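Local coordinates for hypothetical protein TTHA0303 (PDB 2YQY) that is of unknown function but folds as a DinB-like four-helix bundle with an exposed histidine triad, an arrangement consistent with metal binding, at residues R66-L71 / N131-P136; V54-D59 / L110-R115; S60-L65 / R117-E122. All blocks are in the same frame, centred on the assembly; numbering follows the deposited sequence.

Interaction 1 of 3, residues R66-L71 / N131-P136; sequences RRLRRL and NPATFP
Leu68, in the last turn of helix 47-71, meets the segment 131-136 with both its carbonyl oxygen and its side chain. Asn131 ND2 donates to Leu68 O at 3.0 Å in a bent bond, 142° at the hydrogen. The acceptor lies in the plane of the asparagine amide, whereas the donor stands well above the plane of the Leu68 carbonyl. The other end of the amide is also engaged: Asn131 OD1 accepts from Ala133 N at 3.0 Å, closing an Asx turn. Having CG opposite the backbone N (chi1 -178°) places the amide between helix and turn, and the two bonds together fix its rotation. One side chain thus both shapes a loop and ties it to a helix. With an alanine here both bonds go, which would probably strip the Leu68 carbonyl of this donor and set the turn free to change shape.

The CD2 branch of Leu68 presses on the extended chain, 3.7 Å from Thr134 C. Leu68 CD2 also meets Ala133 CB at 3.9 Å and Phe135 CB at 4.1 Å. Ala133 O is buried here with no polar partner. Beyond the leucine, Arg67, extended from CG to NE, crosses Phe135 at about a right angle and brings CD to 3.8 Å from Phe135 CE1, while Pro136 CD lies over one face of the ring toward its rim.

Around this contact, Phe135 pairs through its backbone with Leu143, and Leu68 also packs on Pro145 and Trp148 of helix 145-149. On the side of helix 47-71 turned from the loop, Arg69 forms a salt bridge with Glu123 of helix 106-126.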
ATOM      1  N   ARG A  66       6.621   6.799  11.194  1.00 15.10           N
ATOM      2  CA  ARG A  66       6.609   7.931  12.125  1.00 15.18           C
ATOM      3  C   ARG A  66       7.137   7.500  13.495  1.00 14.93           C
ATOM      4  O   ARG A  66       7.887   8.223  14.113  1.00 14.15           O
ATOM      5  CB  ARG A  66       5.206   8.512  12.256  1.00 14.41           C
ATOM      6  CG  ARG A  66       5.094   9.757  13.181  1.00 14.21           C
ATOM      7  CD  ARG A  66       3.663  10.339  13.153  1.00 13.74           C
ATOM      8  NE  ARG A  66       2.706   9.343  13.630  1.00 15.32           N
ATOM      9  CZ  ARG A  66       1.380   9.463  13.599  1.00 18.65           C
ATOM     10  NH1 ARG A  66       0.808  10.548  13.114  1.00 18.99           N
ATOM     11  NH2 ARG A  66       0.619   8.489  14.081  1.00 19.31           N
ATOM     12  N   ARG A  67       6.714   6.349  13.993  1.00 14.42           N
ATOM     13  CA  ARG A  67       7.269   5.868  15.300  1.00 15.09           C
ATOM     14  C   ARG A  67       8.799   5.611  15.223  1.00 15.96           C
ATOM     15  O   ARG A  67       9.567   6.012  16.120  1.00 15.63           O
ATOM     16  CB  ARG A  67       6.557   4.593  15.722  1.00 15.07           C
ATOM     17  CG  ARG A  67       6.723   4.223  17.185  1.00 14.95           C
ATOM     18  CD  ARG A  67       6.083   2.828  17.471  1.00 16.42           C
ATOM     19  NE  ARG A  67       5.962   2.707  18.944  1.00 16.72           N
ATOM     20  CZ  ARG A  67       6.891   2.175  19.725  1.00 16.54           C
ATOM     21  NH1 ARG A  67       7.990   1.658  19.190  1.00 18.40           N
ATOM     22  NH2 ARG A  67       6.724   2.144  21.045  1.00 16.48           N
ATOM     23  N   LEU A  68       9.256   5.005  14.127  1.00 14.93           N
ATOM     24  CA  LEU A  68      10.699   4.728  13.978  1.00 15.51           C
ATOM     25  C   LEU A  68      11.534   6.024  13.918  1.00 14.80           C
ATOM     26  O   LEU A  68      12.679   6.065  14.404  1.00 14.34           O
ATOM     27  CB  LEU A  68      10.947   3.836  12.750  1.00 14.76           C
ATOM     28  CG  LEU A  68      10.467   2.387  13.007  1.00 16.21           C
ATOM     29  CD1 LEU A  68      10.576   1.528  11.745  1.00 13.65           C
ATOM     30  CD2 LEU A  68      11.260   1.743  14.181  1.00 15.77           C
ATOM     31  N   ARG A  69      10.929   7.077  13.376  1.00  4.20           N
ATOM     32  CA  ARG A  69      11.579   8.381  13.273  1.00  4.43           C
ATOM     33  C   ARG A  69      11.665   8.999  14.659  1.00  4.14           C
ATOM     34  O   ARG A  69      12.709   9.529  15.037  1.00  3.50           O
ATOM     35  CB  ARG A  69      10.815   9.281  12.308  1.00  4.78           C
ATOM     36  CG  ARG A  69      11.529  10.543  11.972  1.00  5.26           C
ATOM     37  CD  ARG A  69      10.728  11.496  11.065  1.00  3.57           C
ATOM     38  NE  ARG A  69       9.248  11.497  11.201  1.00  3.71           N
ATOM     39  CZ  ARG A  69       8.539  12.428  11.849  1.00  4.50           C
ATOM     40  NH1 ARG A  69       9.147  13.417  12.490  1.00  2.00           N
ATOM     41  NH2 ARG A  69       7.204  12.397  11.862  1.00  5.69           N
ATOM     42  N   ARG A  70      10.587   8.892  15.424  1.00  4.46           N
ATOM     43  CA  ARG A  70      10.556   9.454  16.774  1.00  5.51           C
ATOM     44  C   ARG A  70      11.534   8.740  17.710  1.00  5.46           C
ATOM     45  O   ARG A  70      12.217   9.394  18.482  1.00  4.87           O
ATOM     46  CB  ARG A  70       9.128   9.483  17.318  1.00  5.60           C
ATOM     47  CG  ARG A  70       8.239  10.445  16.515  1.00  8.00           C
ATOM     48  CD  ARG A  70       6.770  10.282  16.856  1.00 11.22           C
ATOM     49  NE  ARG A  70       6.239  11.553  17.328  1.00 12.92           N
ATOM     50  CZ  ARG A  70       6.087  11.885  18.607  1.00 12.93           C
ATOM     51  NH1 ARG A  70       5.603  13.074  18.924  1.00 12.72           N
ATOM     52  NH2 ARG A  70       6.402  11.033  19.573  1.00 14.15           N
ATOM     53  N   LEU A  71      11.615   7.413  17.607  1.00  6.60           N
ATOM     54  CA  LEU A  71      12.641   6.598  18.288  1.00  7.21           C
ATOM     55  C   LEU A  71      14.090   6.952  17.891  1.00  7.86           C
ATOM     56  O   LEU A  71      15.015   6.801  18.700  1.00  7.62           O
ATOM     57  CB  LEU A  71      12.390   5.100  18.043  1.00  7.10           C
ATOM     58  CG  LEU A  71      11.108   4.424  18.575  1.00  7.55           C
ATOM     59  CD1 LEU A  71      10.837   3.094  17.849  1.00  8.39           C
ATOM     60  CD2 LEU A  71      11.111   4.195  20.090  1.00  7.01           C
ATOM     61  N   ASN A 131      18.259   4.122   9.142  1.00 16.31           N
ATOM     62  CA  ASN A 131      17.841   4.020  10.553  1.00 16.23           C
ATOM     63  C   ASN A 131      17.867   2.534  10.958  1.00 16.25           C
ATOM     64  O   ASN A 131      17.192   1.729  10.315  1.00 17.52           O
ATOM     65  CB  ASN A 131      16.436   4.631  10.706  1.00 16.70           C
ATOM     66  CG  ASN A 131      15.914   4.635  12.165  1.00 18.01           C
ATOM     67  OD1 ASN A 131      16.587   4.165  13.092  1.00 18.61           O
ATOM     68  ND2 ASN A 131      14.720   5.196  12.363  1.00 20.42           N
ATOM     69  N   PRO A 132      18.706   2.146  11.947  1.00 16.84           N
ATOM     70  CA  PRO A 132      18.718   0.751  12.384  1.00 17.60           C
ATOM     71  C   PRO A 132      17.550   0.299  13.258  1.00 17.92           C
ATOM     72  O   PRO A 132      17.398  -0.913  13.475  1.00 19.45           O
ATOM     73  CB  PRO A 132      20.059   0.614  13.138  1.00 17.25           C
ATOM     74  CG  PRO A 132      20.406   2.001  13.591  1.00 16.78           C
ATOM     75  CD  PRO A 132      19.759   2.955  12.622  1.00 16.75           C
ATOM     76  N   ALA A 133      16.731   1.239  13.743  1.00 17.56           N
ATOM     77  CA  ALA A 133      15.628   0.916  14.660  1.00 17.37           C
ATOM     78  C   ALA A 133      14.590   0.062  13.937  1.00 17.29           C
ATOM     79  O   ALA A 133      14.346   0.284  12.743  1.00 16.50           O
ATOM     80  CB  ALA A 133      15.001   2.193  15.225  1.00 17.46           C
ATOM     81  N   THR A 134      13.965  -0.878  14.657  1.00 17.28           N
ATOM     82  CA  THR A 134      13.060  -1.833  14.014  1.00 17.19           C
ATOM     83  C   THR A 134      11.684  -1.867  14.686  1.00 16.61           C
ATOM     84  O   THR A 134      11.525  -1.520  15.878  1.00 16.08           O
ATOM     85  CB  THR A 134      13.629  -3.286  13.914  1.00 16.83           C
ATOM     86  OG1 THR A 134      13.689  -3.870  15.208  1.00 16.94           O
ATOM     87  CG2 THR A 134      15.007  -3.357  13.231  1.00 18.68           C
ATOM     88  N   PHE A 135      10.689  -2.255  13.913  1.00 16.36           N
ATOM     89  CA  PHE A 135       9.357  -2.436  14.485  1.00 16.86           C
ATOM     90  C   PHE A 135       8.812  -3.726  13.847  1.00 17.36           C
ATOM     91  O   PHE A 135       9.093  -3.976  12.665  1.00 18.15           O
ATOM     92  CB  PHE A 135       8.466  -1.193  14.239  1.00 17.02           C
ATOM     93  CG  PHE A 135       7.124  -1.264  14.928  1.00 16.23           C
ATOM     94  CD1 PHE A 135       6.964  -0.813  16.232  1.00 16.68           C
ATOM     95  CD2 PHE A 135       6.037  -1.862  14.296  1.00 16.58           C
ATOM     96  CE1 PHE A 135       5.724  -0.917  16.887  1.00 19.56           C
ATOM     97  CE2 PHE A 135       4.807  -1.993  14.960  1.00 17.11           C
ATOM     98  CZ  PHE A 135       4.644  -1.527  16.238  1.00 18.07           C
ATOM     99  N   PRO A 136       8.093  -4.563  14.625  1.00 17.75           N
ATOM    100  CA  PRO A 136       7.635  -5.846  14.061  1.00 18.01           C
ATOM    101  C   PRO A 136       6.569  -5.761  12.967  1.00 17.54           C
ATOM    102  O   PRO A 136       5.530  -5.087  13.144  1.00 14.74           O
ATOM    103  CB  PRO A 136       7.148  -6.655  15.279  1.00 18.02           C
ATOM    104  CG  PRO A 136       6.834  -5.607  16.334  1.00 20.08           C
ATOM    105  CD  PRO A 136       7.784  -4.435  16.067  1.00 17.88           C
TER

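Interaction 2 of 3, residues V54-D59 / L110-R115; sequences VALVED and LALLDR
Ala55 packs against Leu112 and Leu113 where two neighbouring helices of the four-helix bundle run side by side. Over the segments 54-59 and 110-115 the N-to-C directions differ by 22° and the axes come within 8.6 Å. Parallel running of helices 47-71 and 106-126 is consistent with the up-down-down-up order of DinB-like bundles.

The apolar contacts centre on the small alanine. Ala55 CB sits 3.7 Å from Leu112 O and is flanked by the two leucine side chains, with Leu112 CG and Leu113 CD2 each 3.8 Å from it. The methyl group reaches the backbone of the facing helix directly, so the helices approach closely. Leu112 has CG anti to its own backbone N (chi1 -163°), which lays the branch point over the methyl and carries Leu112 CD2 to 4.2 Å from Leu56 CD2 at the more open edge. On the inner side Val54 CG1 touches Leu113 CD2 at 4.0 Å. Val54 also packs on Glu156 and His159 of helix 153-165, part of a possible HExxH metal-binding pattern that carries no metal here.

No direct hydrogen bond joins the two segments. Glu58, a buried acid, forms a salt bridge through OE1 with NE of Arg117, further along helix 106-126. A water completes the link by donating to both sides, to Glu58 OE1 at 2.8 Å and to Leu113 O at 2.9 Å.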
ATOM      1  N   VAL A  54      -5.095  -2.281   0.639  1.00 18.58           N
ATOM      2  CA  VAL A  54      -3.883  -1.616   0.239  1.00 18.68           C
ATOM      3  C   VAL A  54      -3.721  -0.245   0.941  1.00 19.09           C
ATOM      4  O   VAL A  54      -2.649   0.044   1.476  1.00 18.74           O
ATOM      5  CB  VAL A  54      -3.811  -1.459  -1.320  1.00 18.12           C
ATOM      6  CG1 VAL A  54      -2.722  -0.439  -1.717  1.00 17.88           C
ATOM      7  CG2 VAL A  54      -3.581  -2.852  -1.983  1.00 18.61           C
ATOM      8  N   ALA A  55      -4.759   0.599   0.880  1.00 18.82           N
ATOM      9  CA  ALA A  55      -4.774   1.875   1.556  1.00 18.34           C
ATOM     10  C   ALA A  55      -4.525   1.741   3.077  1.00 19.02           C
ATOM     11  O   ALA A  55      -3.732   2.508   3.647  1.00 16.05           O
ATOM     12  CB  ALA A  55      -6.110   2.612   1.285  1.00 18.55           C
ATOM     13  N   LEU A  56      -5.203   0.808   3.749  1.00 18.13           N
ATOM     14  CA  LEU A  56      -5.046   0.703   5.235  1.00 17.85           C
ATOM     15  C   LEU A  56      -3.580   0.303   5.583  1.00 17.96           C
ATOM     16  O   LEU A  56      -2.970   0.834   6.538  1.00 16.43           O
ATOM     17  CB  LEU A  56      -6.049  -0.281   5.841  1.00 17.01           C
ATOM     18  CG  LEU A  56      -7.506   0.174   5.649  1.00 18.87           C
ATOM     19  CD1 LEU A  56      -8.544  -0.894   6.118  1.00 20.85           C
ATOM     20  CD2 LEU A  56      -7.741   1.542   6.332  1.00 20.83           C
ATOM     21  N   VAL A  57      -3.012  -0.595   4.787  1.00 17.54           N
ATOM     22  CA  VAL A  57      -1.655  -1.041   5.048  1.00 17.45           C
ATOM     23  C   VAL A  57      -0.664   0.114   4.818  1.00 18.01           C
ATOM     24  O   VAL A  57       0.325   0.228   5.556  1.00 18.82           O
ATOM     25  CB  VAL A  57      -1.302  -2.324   4.258  1.00 18.59           C
ATOM     26  CG1 VAL A  57       0.209  -2.646   4.341  1.00 16.90           C
ATOM     27  CG2 VAL A  57      -2.165  -3.540   4.780  1.00 18.32           C
ATOM     28  N   GLU A  58      -0.910   0.972   3.834  1.00 17.58           N
ATOM     29  CA  GLU A  58      -0.022   2.131   3.625  1.00 18.61           C
ATOM     30  C   GLU A  58      -0.164   3.133   4.757  1.00 18.82           C
ATOM     31  O   GLU A  58       0.799   3.726   5.179  1.00 18.89           O
ATOM     32  CB  GLU A  58      -0.341   2.874   2.336  1.00 19.11           C
ATOM     33  CG  GLU A  58      -0.098   2.030   1.120  1.00 21.10           C
ATOM     34  CD  GLU A  58       0.404   2.791  -0.096  1.00 20.15           C
ATOM     35  OE1 GLU A  58       0.200   4.034  -0.214  1.00 17.58           O
ATOM     36  OE2 GLU A  58       0.981   2.103  -0.955  1.00 18.35           O
ATOM     37  N   ASP A  59      -1.382   3.297   5.259  1.00 18.24           N
ATOM     38  CA  ASP A  59      -1.592   4.163   6.421  1.00 19.06           C
ATOM     39  C   ASP A  59      -0.818   3.648   7.637  1.00 19.43           C
ATOM     40  O   ASP A  59      -0.115   4.393   8.297  1.00 17.93           O
ATOM     41  CB  ASP A  59      -3.080   4.315   6.736  1.00 17.44           C
ATOM     42  CG  ASP A  59      -3.321   5.189   7.940  1.00 19.72           C
ATOM     43  OD1 ASP A  59      -3.400   6.417   7.760  1.00 18.84           O
ATOM     44  OD2 ASP A  59      -3.419   4.661   9.069  1.00 18.69           O
ATOM     45  N   LEU A 110     -10.982   5.379  -3.669  1.00 23.32           N
ATOM     46  CA  LEU A 110      -9.979   6.243  -4.316  1.00 23.54           C
ATOM     47  C   LEU A 110      -9.494   7.339  -3.376  1.00 23.25           C
ATOM     48  O   LEU A 110      -8.311   7.692  -3.381  1.00 23.87           O
ATOM     49  CB  LEU A 110     -10.547   6.901  -5.581  1.00 23.02           C
ATOM     50  CG  LEU A 110     -10.761   6.066  -6.851  1.00 23.02           C
ATOM     51  CD1 LEU A 110     -11.241   6.967  -7.968  1.00 24.19           C
ATOM     52  CD2 LEU A 110      -9.507   5.288  -7.291  1.00 24.37           C
ATOM     53  N   ALA A 111     -10.420   7.877  -2.586  1.00 22.85           N
ATOM     54  CA  ALA A 111     -10.112   8.926  -1.624  1.00 22.87           C
ATOM     55  C   ALA A 111      -9.244   8.345  -0.499  1.00 22.90           C
ATOM     56  O   ALA A 111      -8.296   8.985  -0.051  1.00 21.06           O
ATOM     57  CB  ALA A 111     -11.412   9.571  -1.078  1.00 22.31           C
ATOM     58  N   LEU A 112      -9.560   7.122  -0.066  1.00 25.74           N
ATOM     59  CA  LEU A 112      -8.774   6.443   0.976  1.00 25.10           C
ATOM     60  C   LEU A 112      -7.347   6.164   0.485  1.00 22.32           C
ATOM     61  O   LEU A 112      -6.357   6.353   1.227  1.00 19.25           O
ATOM     62  CB  LEU A 112      -9.459   5.131   1.412  1.00 24.79           C
ATOM     63  CG  LEU A 112      -9.025   4.479   2.738  1.00 26.50           C
ATOM     64  CD1 LEU A 112      -9.298   5.374   3.962  1.00 26.72           C
ATOM     65  CD2 LEU A 112      -9.705   3.139   2.920  1.00 24.87           C
ATOM     66  N   LEU A 113      -7.245   5.730  -0.763  1.00 19.94           N
ATOM     67  CA  LEU A 113      -5.934   5.496  -1.366  1.00 19.99           C
ATOM     68  C   LEU A 113      -5.085   6.780  -1.399  1.00 20.71           C
ATOM     69  O   LEU A 113      -3.916   6.745  -1.009  1.00 21.00           O
ATOM     70  CB  LEU A 113      -6.097   4.889  -2.763  1.00 19.17           C
ATOM     71  CG  LEU A 113      -6.546   3.416  -2.792  1.00 18.44           C
ATOM     72  CD1 LEU A 113      -7.120   3.063  -4.178  1.00 19.43           C
ATOM     73  CD2 LEU A 113      -5.373   2.502  -2.446  1.00 21.18           C
ATOM     74  N   ASP A 114      -5.677   7.895  -1.826  1.00 19.87           N
ATOM     75  CA  ASP A 114      -4.927   9.139  -1.991  1.00 20.85           C
ATOM     76  C   ASP A 114      -4.415   9.640  -0.659  1.00 21.02           C
ATOM     77  O   ASP A 114      -3.270  10.065  -0.551  1.00 20.83           O
ATOM     78  CB  ASP A 114      -5.771  10.223  -2.662  1.00 21.54           C
ATOM     79  CG  ASP A 114      -5.944   9.983  -4.156  1.00 24.79           C
ATOM     80  OD1 ASP A 114      -5.262   9.091  -4.702  1.00 28.49           O
ATOM     81  OD2 ASP A 114      -6.769  10.670  -4.789  1.00 25.33           O
ATOM     82  N   ARG A 115      -5.281   9.609   0.344  1.00 20.44           N
ATOM     83  CA  ARG A 115      -4.933  10.102   1.678  1.00 20.77           C
ATOM     84  C   ARG A 115      -3.781   9.303   2.296  1.00 20.47           C
ATOM     85  O   ARG A 115      -2.815   9.879   2.779  1.00 19.68           O
ATOM     86  CB  ARG A 115      -6.153  10.046   2.594  1.00 20.74           C
ATOM     87  CG  ARG A 115      -5.933  10.732   3.922  1.00 22.60           C
TER
HETATM   88  O   HOH W   1      -2.616   4.310  -0.197  1.00 32.61           O

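Interaction 3 of 3, residues S60-L65 / R117-E122; sequences STARVL and RAFLLE
The ring of Phe119 carries Ala62 on one face and Arg63 at its edge. Ala62 CB stands over the middle of the ring, 3.6 Å from the centroid of Phe119 and 11° off the normal, a CH-pi contact. Arg63 CG approaches near the ring plane, 3.7 Å from Phe119 CE2. The arginine then crosses the phenylalanine at about a right angle and turns one face of its guanidinium to the same rim carbon, Phe119 CE2 lying 3.9 Å above that plane; the two planes are 64° apart, so the groups are not stacked. A salt bridge from Arg63 NE to Asp59 OD2 restrains this turn. Phe119 points its ring across the groove because CG is anti to the backbone N (chi1 -179°).

Deeper in, Leu120 CD1 does the touching. It meets two side chains one helical turn apart, 3.8 Å from Thr61 CG2 and equally 3.8 Å from Leu65 CD1, crossing both obliquely. The hydroxyl of the threonine does not enter this apolar patch: OG1 is hydrogen-bonded back to Val57 O in its own helix. Ala62 CB is 3.7 Å from Leu120 CA, and the nearest CA atoms of the two segments, Ala62 CA and Leu120 CA, are 4.5 Å apart. An alanine in the groove thus lets two parallel helices come together while an aromatic ring roofs the outer side.

Helix 145-149 packs on helix 47-71 beside this interface, Trp148 touching Thr61, Val64 and Leu65. From the far side of helix 106-126, Leu121 reaches Leu14 and Glu18 of helix 10-30.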
ATOM      1  N   SER A  60      -0.949   2.352   7.884  1.00 19.41           N
ATOM      2  CA  SER A  60      -0.330   1.669   8.997  1.00 19.86           C
ATOM      3  C   SER A  60       1.219   1.785   8.869  1.00 19.34           C
ATOM      4  O   SER A  60       1.937   2.182   9.841  1.00 17.87           O
ATOM      5  CB  SER A  60      -0.819   0.225   8.937  1.00 19.28           C
ATOM      6  OG  SER A  60      -0.270  -0.506   9.977  1.00 24.23           O
ATOM      7  N   THR A  61       1.723   1.529   7.658  1.00 18.52           N
ATOM      8  CA  THR A  61       3.181   1.667   7.362  1.00 19.03           C
ATOM      9  C   THR A  61       3.697   3.054   7.677  1.00 19.76           C
ATOM     10  O   THR A  61       4.771   3.238   8.308  1.00 19.66           O
ATOM     11  CB  THR A  61       3.466   1.363   5.876  1.00 18.51           C
ATOM     12  OG1 THR A  61       3.035   0.022   5.600  1.00 17.17           O
ATOM     13  CG2 THR A  61       4.997   1.504   5.561  1.00 18.13           C
ATOM     14  N   ALA A  62       2.927   4.049   7.239  1.00 20.08           N
ATOM     15  CA  ALA A  62       3.277   5.454   7.506  1.00 18.86           C
ATOM     16  C   ALA A  62       3.379   5.735   9.010  1.00 19.33           C
ATOM     17  O   ALA A  62       4.285   6.432   9.455  1.00 17.51           O
ATOM     18  CB  ALA A  62       2.279   6.360   6.861  1.00 18.98           C
ATOM     19  N   ARG A  63       2.462   5.187   9.807  1.00 18.31           N
ATOM     20  CA  ARG A  63       2.546   5.356  11.269  1.00 18.27           C
ATOM     21  C   ARG A  63       3.755   4.630  11.877  1.00 17.72           C
ATOM     22  O   ARG A  63       4.333   5.094  12.852  1.00 17.50           O
ATOM     23  CB  ARG A  63       1.260   4.849  11.938  1.00 16.98           C
ATOM     24  CG  ARG A  63       0.027   5.577  11.440  1.00 17.90           C
ATOM     25  CD  ARG A  63      -1.278   5.114  12.126  1.00 17.49           C
ATOM     26  NE  ARG A  63      -2.383   5.609  11.322  1.00 19.95           N
ATOM     27  CZ  ARG A  63      -2.849   6.853  11.392  1.00 21.73           C
ATOM     28  NH1 ARG A  63      -2.364   7.702  12.290  1.00 25.33           N
ATOM     29  NH2 ARG A  63      -3.838   7.241  10.595  1.00 23.25           N
ATOM     30  N   VAL A  64       4.117   3.476  11.324  1.00 13.77           N
ATOM     31  CA  VAL A  64       5.318   2.749  11.785  1.00 14.73           C
ATOM     32  C   VAL A  64       6.525   3.603  11.506  1.00 15.42           C
ATOM     33  O   VAL A  64       7.395   3.784  12.386  1.00 15.01           O
ATOM     34  CB  VAL A  64       5.459   1.344  11.107  1.00 15.03           C
ATOM     35  CG1 VAL A  64       6.867   0.757  11.388  1.00 16.78           C
ATOM     36  CG2 VAL A  64       4.339   0.385  11.593  1.00 14.12           C
ATOM     37  N   LEU A  65       6.590   4.159  10.283  1.00 16.25           N
ATOM     38  CA  LEU A  65       7.714   5.026   9.946  1.00 15.75           C
ATOM     39  C   LEU A  65       7.767   6.216  10.869  1.00 15.70           C
ATOM     40  O   LEU A  65       8.857   6.656  11.254  1.00 17.37           O
ATOM     41  CB  LEU A  65       7.635   5.491   8.483  1.00 17.12           C
ATOM     42  CG  LEU A  65       7.824   4.395   7.392  1.00 14.56           C
ATOM     43  CD1 LEU A  65       7.685   4.936   5.950  1.00 16.31           C
ATOM     44  CD2 LEU A  65       9.156   3.717   7.565  1.00 14.73           C
ATOM     45  N   ARG A 117      -1.620   7.358   0.836  1.00 22.61           N
ATOM     46  CA  ARG A 117      -0.423   7.509   0.002  1.00 22.57           C
ATOM     47  C   ARG A 117       0.249   8.865   0.249  1.00 22.52           C
ATOM     48  O   ARG A 117       1.471   8.910   0.348  1.00 21.94           O
ATOM     49  CB  ARG A 117      -0.730   7.298  -1.501  1.00 23.06           C
ATOM     50  CG  ARG A 117       0.471   7.606  -2.442  1.00 23.22           C
ATOM     51  CD  ARG A 117       1.729   6.754  -2.137  1.00 21.71           C
ATOM     52  NE  ARG A 117       1.492   5.318  -2.302  1.00 20.21           N
ATOM     53  CZ  ARG A 117       1.840   4.605  -3.378  1.00 19.04           C
ATOM     54  NH1 ARG A 117       2.429   5.202  -4.426  1.00 21.00           N
ATOM     55  NH2 ARG A 117       1.603   3.289  -3.407  1.00 20.37           N
ATOM     56  N   ALA A 118      -0.527   9.953   0.382  1.00 21.15           N
ATOM     57  CA  ALA A 118       0.070  11.262   0.758  1.00 21.18           C
ATOM     58  C   ALA A 118       0.801  11.164   2.107  1.00 20.94           C
ATOM     59  O   ALA A 118       1.910  11.658   2.250  1.00 20.01           O
ATOM     60  CB  ALA A 118      -0.998  12.398   0.789  1.00 21.52           C
ATOM     61  N   PHE A 119       0.177  10.492   3.078  1.00 21.43           N
ATOM     62  CA  PHE A 119       0.715  10.318   4.433  1.00 21.24           C
ATOM     63  C   PHE A 119       1.991   9.481   4.351  1.00 22.28           C
ATOM     64  O   PHE A 119       3.024   9.842   4.899  1.00 21.15           O
ATOM     65  CB  PHE A 119      -0.347   9.612   5.306  1.00 21.18           C
ATOM     66  CG  PHE A 119       0.067   9.403   6.739  1.00 22.31           C
ATOM     67  CD1 PHE A 119       1.083  10.167   7.317  1.00 22.45           C
ATOM     68  CD2 PHE A 119      -0.575   8.451   7.526  1.00 20.64           C
ATOM     69  CE1 PHE A 119       1.469   9.956   8.656  1.00 22.26           C
ATOM     70  CE2 PHE A 119      -0.204   8.260   8.853  1.00 20.75           C
ATOM     71  CZ  PHE A 119       0.817   9.015   9.413  1.00 22.11           C
ATOM     72  N   LEU A 120       1.916   8.342   3.664  1.00 21.21           N
ATOM     73  CA  LEU A 120       3.110   7.538   3.474  1.00 21.27           C
ATOM     74  C   LEU A 120       4.292   8.311   2.852  1.00 21.85           C
ATOM     75  O   LEU A 120       5.431   8.199   3.338  1.00 22.36           O
ATOM     76  CB  LEU A 120       2.792   6.284   2.659  1.00 20.91           C
ATOM     77  CG  LEU A 120       3.963   5.327   2.390  1.00 20.82           C
ATOM     78  CD1 LEU A 120       4.632   4.843   3.710  1.00 21.04           C
ATOM     79  CD2 LEU A 120       3.478   4.161   1.553  1.00 19.95           C
ATOM     80  N   LEU A 121       4.030   9.070   1.789  1.00 20.79           N
ATOM     81  CA  LEU A 121       5.072   9.777   1.112  1.00 21.10           C
ATOM     82  C   LEU A 121       5.700  10.868   2.018  1.00 22.12           C
ATOM     83  O   LEU A 121       6.902  11.167   1.908  1.00 21.25           O
ATOM     84  CB  LEU A 121       4.550  10.389  -0.200  1.00 20.63           C
ATOM     85  CG  LEU A 121       4.278   9.481  -1.410  1.00 21.47           C
ATOM     86  CD1 LEU A 121       3.718  10.289  -2.596  1.00 22.13           C
ATOM     87  CD2 LEU A 121       5.463   8.649  -1.866  1.00 21.89           C
ATOM     88  N   GLU A 122       4.863  11.511   2.841  1.00 22.51           N
ATOM     89  CA  GLU A 122       5.347  12.509   3.786  1.00 22.55           C
ATOM     90  C   GLU A 122       6.337  11.863   4.765  1.00 22.14           C
ATOM     91  O   GLU A 122       7.376  12.440   5.078  1.00 20.10           O
ATOM     92  CB  GLU A 122       4.183  13.198   4.536  1.00 23.34           C
TER

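How the interactions relate
From the N terminus, helix 47-71 supplies the first segment of every contact in the order interaction 2, interaction 3, interaction 1, and the partners follow in the same order. The loops they close, with 50, 51 and 59 residues between segments, therefore cross one another and none nests. Interactions 2 and 3 join helix 47-71 to helix 106-126 along one parallel interface, their centres about 10 Å apart. Interaction 1 extends the series to strand 135-137 and the turn before it. Successive contacts touch: Asp59 meets Phe119 between interactions 2 and 3, and Val64 packs on Phe135 between 3 and 1. Interactions 1 and 2 stay about 7 Å apart at their nearest atoms.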